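Local coordinates for protein cytochrome c (Pseudomonas aeruginosa, PDB 6RTE) that serves as the dihydro-heme d1 dehydrogenase NirN of heme d1 biosynthesis, with a heme c domain joined to an eight-bladed beta-propeller, at residues Q117-A120 against E121-R124; V236-L240 against P241-V245. All blocks are in the same frame, centred on the assembly; numbering follows the deposited sequence. Where two conformers were deposited one is given.

Interaction 1 (Q117-A120 against E121-R124)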
loop_
_atom_site.group_PDB
_atom_site.type_symbol
_atom_site.label_atom_id
_atom_site.label_comp_id
_atom_site.label_asym_id
_atom_site.label_seq_id
_atom_site.Cartn_x
_atom_site.Cartn_y
_atom_site.Cartn_z
ATOM N N GLN A 117 -16.464 -7.909 -15.499
ATOM C CA GLN A 117 -16.813 -6.499 -15.420
ATOM C C GLN A 117 -17.128 -6.077 -13.976
ATOM O O GLN A 117 -17.492 -6.894 -13.124
ATOM C CB GLN A 117 -18.031 -6.196 -16.300
ATOM C CG GLN A 117 -17.954 -6.730 -17.719
ATOM C CD GLN A 117 -16.963 -5.975 -18.561
ATOM O OE1 GLN A 117 -17.162 -4.795 -18.871
ATOM N NE2 GLN A 117 -15.872 -6.637 -18.922
ATOM N N TRP A 118 -17.009 -4.775 -13.726
ATOM C CA TRP A 118 -17.470 -4.183 -12.464
ATOM C C TRP A 118 -17.938 -2.764 -12.775
ATOM O O TRP A 118 -17.129 -1.831 -12.795
ATOM C CB TRP A 118 -16.392 -4.195 -11.397
ATOM C CG TRP A 118 -16.987 -4.099 -10.018
ATOM C CD1 TRP A 118 -16.817 -3.095 -9.112
ATOM C CD2 TRP A 118 -17.872 -5.041 -9.415
ATOM N NE1 TRP A 118 -17.539 -3.365 -7.967
ATOM C CE2 TRP A 118 -18.195 -4.553 -8.135
ATOM C CE3 TRP A 118 -18.417 -6.262 -9.831
ATOM C CZ2 TRP A 118 -19.035 -5.246 -7.261
ATOM C CZ3 TRP A 118 -19.254 -6.946 -8.966
ATOM C CH2 TRP A 118 -19.562 -6.424 -7.696
ATOM N N SER A 119 -19.240 -2.616 -13.002
ATOM C CA SER A 119 -19.820 -1.388 -13.508
ATOM C C SER A 119 -20.133 -0.403 -12.378
ATOM O O SER A 119 -20.067 -0.727 -11.194
ATOM C CB SER A 119 -21.102 -1.699 -14.271
ATOM O OG SER A 119 -22.118 -2.088 -13.352
ATOM N N ALA A 120 -20.487 0.825 -12.776
ATOM C CA ALA A 120 -21.049 1.784 -11.831
ATOM C C ALA A 120 -22.195 1.169 -11.034
ATOM O O ALA A 120 -22.292 1.368 -9.816
ATOM C CB ALA A 120 -21.533 3.032 -12.584
ATOM N N GLU A 121 -23.063 0.394 -11.698
ATOM C CA GLU A 121 -24.204 -0.213 -11.019
ATOM C C GLU A 121 -23.759 -1.239 -9.980
ATOM O O GLU A 121 -24.318 -1.298 -8.875
ATOM C CB GLU A 121 -25.146 -0.862 -12.034
ATOM C CG GLU A 121 -25.941 0.126 -12.872
ATOM C CD GLU A 121 -25.064 0.923 -13.843
ATOM O OE1 GLU A 121 -24.163 0.322 -14.488
ATOM O OE2 GLU A 121 -25.263 2.154 -13.938
ATOM N N ASP A 122 -22.779 -2.077 -10.325
ATOM C CA ASP A 122 -22.200 -2.996 -9.350
ATOM C C ASP A 122 -21.630 -2.233 -8.155
ATOM O O ASP A 122 -21.874 -2.593 -6.993
ATOM C CB ASP A 122 -21.090 -3.828 -9.997
ATOM C CG ASP A 122 -21.591 -4.784 -11.058
ATOM O OD1 ASP A 122 -22.599 -5.497 -10.814
ATOM O OD2 ASP A 122 -20.932 -4.852 -12.127
ATOM N N ILE A 123 -20.852 -1.185 -8.423
ATOM C CA ILE A 123 -20.248 -0.400 -7.356
ATOM C C ILE A 123 -21.322 0.148 -6.416
ATOM O O ILE A 123 -21.224 0.014 -5.190
ATOM C CB ILE A 123 -19.395 0.738 -7.949
ATOM C CG1 ILE A 123 -18.233 0.170 -8.762
ATOM C CG2 ILE A 123 -18.855 1.656 -6.838
ATOM C CD1 ILE A 123 -17.495 1.252 -9.568
ATOM N N ARG A 124 -22.362 0.776 -6.971
ATOM C CA ARG A 124 -23.377 1.382 -6.111
ATOM C C ARG A 124 -24.126 0.325 -5.312
ATOM O O ARG A 124 -24.475 0.554 -4.146
ATOM C CB ARG A 124 -24.359 2.214 -6.937
ATOM C CG ARG A 124 -23.746 3.466 -7.502
ATOM C CD ARG A 124 -24.793 4.410 -8.069
ATOM N NE ARG A 124 -24.215 5.231 -9.126
ATOM C CZ ARG A 124 -24.311 4.963 -10.430
ATOM N NH1 ARG A 124 -24.986 3.898 -10.864
ATOM N NH2 ARG A 124 -23.734 5.766 -11.299
#
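Asp122 sets its CB over the six-membered ring of Trp118. This is a CH-pi contact. Asp122 CB lies 3.4 Å from the centroid of the six-membered ring of Trp118, only 7° off the ring normal. The carboxylate beyond CB is nearly parallel to the indole, with 18° between the planes. Ile123 meets the indole obliquely, at the five-membered ring. Ile123 CG1 is 3.6 Å from Trp118 CD1. Trp118 NE1 turns elsewhere and donates to Arg217 O, while the Arg217 side chain makes a cation-pi contact with the indole. Ala120 and Ile123 touch Leu254 and Val257 of strand 254-259, so the start of helix 120-126 rests on a propeller blade.

The polar contacts centre on Ser119, the N-cap of this helix. Ser119 and Asp122 form a capping box. Asp122 N donates to Ser119 OG at 3.1 Å. In return, Ser119 N donates to Asp122 OD2 at 2.9 Å, reaching the anti side of that oxygen, somewhat out of the carboxylate plane. The serine chi1 of 71° holds OG between its own backbone N and carbonyl carbon, where it can receive the amide of Asp122. The Ser119 hydroxyl has two carboxylate oxygens near it, Glu121 OE1 and Asp122 OD2, each within weak bonding distance. The carboxylates of Glu121 and Asp122, close to the first turn, probably interact favourably with the helix dipole.

Regular helical bonding starts at once. Ile123 N donates to Ser119 O at 2.9 Å, and Arg124 N donates to Ala120 O at 2.9 Å. Farther out, Arg124 was modelled in two conformers. In one, Arg124 NH1 lies 3.5 Å from Glu121 OE2 as a long salt bridge at the guanidinium edge; because of the second conformer it is doubtful.

Interaction 2 (V236-L240 against P241-V245)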
loop_
_atom_site.group_PDB
_atom_site.type_symbol
_atom_site.label_atom_id
_atom_site.label_comp_id
_atom_site.label_asym_id
_atom_site.label_seq_id
_atom_site.Cartn_x
_atom_site.Cartn_y
_atom_site.Cartn_z
ATOM N N VAL A 236 -9.571 5.706 -6.358
ATOM C CA VAL A 236 -9.140 4.315 -6.255
ATOM C C VAL A 236 -8.525 3.894 -7.586
ATOM O O VAL A 236 -9.149 4.066 -8.643
ATOM C CB VAL A 236 -10.311 3.371 -5.904
ATOM C CG1 VAL A 236 -9.803 1.964 -5.684
ATOM C CG2 VAL A 236 -11.080 3.865 -4.690
ATOM N N GLY A 237 -7.318 3.337 -7.523
ATOM C CA GLY A 237 -6.625 2.848 -8.702
ATOM C C GLY A 237 -6.742 1.344 -8.821
ATOM O O GLY A 237 -6.228 0.603 -7.979
ATOM N N ASN A 238 -7.397 0.893 -9.897
ATOM C CA ASN A 238 -7.714 -0.513 -10.090
ATOM C C ASN A 238 -6.852 -1.136 -11.183
ATOM O O ASN A 238 -6.562 -0.505 -12.212
ATOM C CB ASN A 238 -9.192 -0.699 -10.454
ATOM C CG ASN A 238 -10.128 -0.486 -9.280
ATOM O OD1 ASN A 238 -9.777 -0.745 -8.131
ATOM N ND2 ASN A 238 -11.340 -0.017 -9.568
ATOM N N TYR A 239 -6.429 -2.386 -10.940
ATOM C CA TYR A 239 -5.925 -3.249 -11.988
ATOM C C TYR A 239 -7.072 -3.820 -12.821
ATOM O O TYR A 239 -6.986 -3.864 -14.048
ATOM C CB TYR A 239 -5.118 -4.410 -11.393
ATOM C CG TYR A 239 -3.629 -4.304 -11.535
ATOM C CD1 TYR A 239 -3.006 -3.070 -11.646
ATOM C CD2 TYR A 239 -2.839 -5.451 -11.559
ATOM C CE1 TYR A 239 -1.639 -2.967 -11.779
ATOM C CE2 TYR A 239 -1.465 -5.364 -11.687
ATOM C CZ TYR A 239 -0.872 -4.110 -11.794
ATOM O OH TYR A 239 0.490 -3.986 -11.928
ATOM N N LEU A 240 -8.130 -4.281 -12.152
ATOM C CA LEU A 240 -9.274 -4.900 -12.812
ATOM C C LEU A 240 -10.571 -4.374 -12.205
ATOM O O LEU A 240 -10.766 -4.480 -10.988
ATOM C CB LEU A 240 -9.212 -6.419 -12.679
ATOM C CG LEU A 240 -10.374 -7.181 -13.326
ATOM C CD1 LEU A 240 -10.250 -7.114 -14.844
ATOM C CD2 LEU A 240 -10.398 -8.614 -12.815
ATOM N N PRO A 241 -11.457 -3.747 -12.998
ATOM C CA PRO A 241 -11.213 -3.274 -14.365
ATOM C C PRO A 241 -10.035 -2.297 -14.417
ATOM O O PRO A 241 -9.580 -1.844 -13.366
ATOM C CB PRO A 241 -12.525 -2.566 -14.740
ATOM C CG PRO A 241 -13.564 -3.148 -13.811
ATOM C CD PRO A 241 -12.827 -3.433 -12.540
ATOM N N GLY A 242 -9.558 -1.971 -15.615
ATOM C CA GLY A 242 -8.542 -0.952 -15.761
ATOM C C GLY A 242 -9.147 0.434 -15.675
ATOM O O GLY A 242 -9.538 1.019 -16.691
ATOM N N ASN A 243 -9.265 0.970 -14.465
ATOM C CA ASN A 243 -9.976 2.235 -14.318
ATOM C C ASN A 243 -9.567 2.918 -13.022
ATOM O O ASN A 243 -8.813 2.372 -12.212
ATOM C CB ASN A 243 -11.496 2.031 -14.380
ATOM C CG ASN A 243 -12.055 1.210 -13.209
ATOM O OD1 ASN A 243 -11.424 1.059 -12.160
ATOM N ND2 ASN A 243 -13.267 0.677 -13.398
ATOM N N LEU A 244 -10.013 4.160 -12.897
ATOM C CA LEU A 244 -10.030 4.900 -11.646
ATOM C C LEU A 244 -11.472 5.002 -11.185
ATOM O O LEU A 244 -12.385 5.192 -12.000
ATOM C CB LEU A 244 -9.454 6.312 -11.814
ATOM C CG LEU A 244 -7.996 6.414 -12.286
ATOM C CD1 LEU A 244 -7.754 7.789 -12.893
ATOM C CD2 LEU A 244 -7.037 6.161 -11.131
ATOM N N VAL A 245 -11.692 4.886 -9.879
ATOM C CA VAL A 245 -13.026 5.056 -9.315
ATOM C C VAL A 245 -12.963 6.209 -8.317
ATOM O O VAL A 245 -12.166 6.184 -7.370
ATOM C CB VAL A 245 -13.543 3.761 -8.672
ATOM C CG1 VAL A 245 -14.827 3.992 -7.918
ATOM C CG2 VAL A 245 -13.753 2.678 -9.761
#
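Asn238 lies alongside Asn243, both side chains pointing the same way, with their amide planes 48° apart. Asn238 ND2 donates to Asn243 OD1 at 2.8 Å, in the plane of the accepting carbonyl. Asn238 CB also packs on Pro241 O. On the same face of the hairpin, Val236 and Val245 stand opposite each other, CB to CB 4.3 Å. Their backbones form an antiparallel hydrogen-bonded pair, Val236 N to Val245 O at 2.8 Å and Val245 N to Val236 O at 2.9 Å. On the other face Leu244 reaches over Gly237, its CD2 4.1 Å from Gly237 CA. The hairpin joins the two middle strands of a four-stranded propeller blade. Its end is bent. Tyr239 and Leu240 form a classic beta bulge facing Asn221, a cis peptide leads into Pro241, and Gly242 centres an inverse gamma turn. The amide of Asn238 has further partners: ND2 donates to Ala218 O, and OD1 pairs with Thr222 OG1. Buried as it is, the amide thus has partners at both polar atoms, which fixes its rotation and ties the end of strand 233-238, through Thr222, to the neighbouring strand 221-227.

Interactions 1 and 2 are packed against each other, with centres about 12 Å apart. Trp118 N lies 3.8 Å from Pro241 CG, and Ile123 CD1 lies 4.0 Å from Val245 CG2. The capped helix start and the hairpin also share strand 254-259. Val245 and Asn243 of the hairpin rest on the same Leu254 and Val257 that the helix start touches. The 236-245 hairpin is not part of the heme c pocket: the side chain of Leu240 is about 14 Å from the heme. Leu240 touches Leu64 and Glu115. Residues 117-124 come after helix 98-109 and pack on the propeller beside the 236-245 hairpin.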